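Local structure of nicotinate-nucleotide pyrophosphorylase (Francisella tularensis subsp. tularensis, 3TQV) at residues N12-P15 against N16-T20. The protein probably catalyses the transfer of a phosphoribosyl group to quinolinate with loss of carbon dioxide, giving nicotinate ribonucleotide for NAD biosynthesis. Numbering follows the deposited sequence.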
loop_
_atom_site.group_PDB
_atom_site.type_symbol
_atom_site.label_atom_id
_atom_site.label_comp_id
_atom_site.label_asym_id
_atom_site.label_seq_id
_atom_site.Cartn_x
_atom_site.Cartn_y
_atom_site.Cartn_z
ATOM N N ASN B 12 8.673 4.336 17.478
ATOM C CA ASN B 12 8.082 5.624 17.803
ATOM C C ASN B 12 8.640 6.777 16.966
ATOM O O ASN B 12 8.325 7.936 17.190
ATOM C CB ASN B 12 8.182 5.886 19.308
ATOM C CG ASN B 12 7.168 5.074 20.099
ATOM O OD1 ASN B 12 5.998 5.002 19.729
ATOM N ND2 ASN B 12 7.615 4.445 21.185
ATOM N N LYS B 13 9.462 6.425 15.988
ATOM C CA LYS B 13 9.912 7.357 14.968
ATOM C C LYS B 13 10.570 6.552 13.857
ATOM O O LYS B 13 11.222 5.555 14.123
ATOM C CB LYS B 13 10.906 8.368 15.536
ATOM C CG LYS B 13 11.390 9.375 14.494
ATOM C CD LYS B 13 12.831 9.810 14.729
ATOM C CE LYS B 13 13.297 10.797 13.662
ATOM N NZ LYS B 13 12.386 11.970 13.557
ATOM N N VAL B 14 10.388 6.980 12.615
ATOM C CA VAL B 14 11.040 6.341 11.479
ATOM C C VAL B 14 12.400 6.978 11.268
ATOM O O VAL B 14 12.516 8.201 11.269
ATOM C CB VAL B 14 10.211 6.496 10.189
ATOM C CG1 VAL B 14 10.912 5.818 8.993
ATOM C CG2 VAL B 14 8.808 5.946 10.401
ATOM N N PRO B 15 13.441 6.153 11.085
ATOM C CA PRO B 15 14.774 6.762 10.995
ATOM C C PRO B 15 14.849 7.719 9.812
ATOM O O PRO B 15 14.264 7.456 8.754
ATOM C CB PRO B 15 15.705 5.555 10.798
ATOM C CG PRO B 15 14.918 4.377 11.328
ATOM C CD PRO B 15 13.491 4.683 10.971
ATOM N N ASN B 16 15.566 8.818 10.002
ATOM C CA ASN B 16 15.661 9.856 8.995
ATOM C C ASN B 16 16.129 9.355 7.642
ATOM O O ASN B 16 15.546 9.709 6.621
ATOM C CB ASN B 16 16.573 10.982 9.476
ATOM C CG ASN B 16 16.068 11.637 10.746
ATOM O OD1 ASN B 16 14.866 11.649 11.030
ATOM N ND2 ASN B 16 16.988 12.189 11.521
ATOM N N ASP B 17 17.179 8.539 7.629
ATOM C CA ASP B 17 17.718 8.038 6.369
ATOM C C ASP B 17 16.674 7.269 5.555
ATOM O O ASP B 17 16.688 7.319 4.329
ATOM C CB ASP B 17 19.016 7.230 6.566
ATOM C CG ASP B 17 18.866 6.062 7.544
ATOM O OD1 ASP B 17 17.746 5.814 8.032
ATOM O OD2 ASP B 17 19.882 5.379 7.822
ATOM N N ILE B 18 15.765 6.579 6.243
ATOM C CA ILE B 18 14.664 5.875 5.590
ATOM C C ILE B 18 13.567 6.843 5.107
ATOM O O ILE B 18 12.968 6.648 4.055
ATOM C CB ILE B 18 14.038 4.828 6.529
ATOM C CG1 ILE B 18 15.038 3.728 6.863
ATOM C CG2 ILE B 18 12.793 4.212 5.904
ATOM C CD1 ILE B 18 15.284 2.766 5.721
ATOM N N VAL B 19 13.288 7.886 5.875
ATOM C CA VAL B 19 12.336 8.892 5.426
ATOM C C VAL B 19 12.893 9.588 4.188
ATOM O O VAL B 19 12.191 9.780 3.192
ATOM C CB VAL B 19 12.029 9.923 6.532
ATOM C CG1 VAL B 19 11.409 11.172 5.945
ATOM C CG2 VAL B 19 11.118 9.308 7.591
ATOM N N THR B 20 14.171 9.942 4.251
ATOM C CA THR B 20 14.824 10.627 3.156
ATOM C C THR B 20 14.762 9.820 1.860
ATOM O O THR B 20 14.302 10.319 0.832
ATOM C CB THR B 20 16.295 10.970 3.503
ATOM O OG1 THR B 20 16.325 11.928 4.569
ATOM C CG2 THR B 20 17.028 11.547 2.283
#
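The carbonyl O of P15 accepts the amide of V19 at 3.1 Å from V19 N, and this i to i+4 bond closes the first turn of helix 16-31. The N-H...O angle is 157°, and the donor lies in the carbonyl plane. The N of I18 also comes to 3.1 Å from P15 O, but that bond is weak. T20 N continues the helical pattern by bonding to N16 O.

P15 thus sits at the N-cap position, where the extended residues 13-15 turn into the helix. A chi1 of 56° turns the D17 carboxylate back, so that D17 OD1 makes a weak bond to the amide of I18 and lies 3.4 Å from P15 CB.

V14 makes the closer apolar contacts. Its CG1 is anti to the backbone N (chi1 180°) and meets V19 CG2 at 3.8 Å and I18 CG2 at 4.0 Å. V14 and V19 are buried. V14 also touches Y154 of helix 149-159, and P15 touches L150 of the same helix, while V19 packs on F63 and E66 of helix 61-71. The turn lies between these two helices, which belong to the C-terminal and N-terminal quinolinate phosphoribosyltransferase domains respectively.

K13 CE is beside N16 OD1 at 3.2 Å. K13 NZ is farther from N16 OD1, at 3.6 Å, and no hydrogen bond is assigned between them. K13 NZ has a long, weak ion pair with D62.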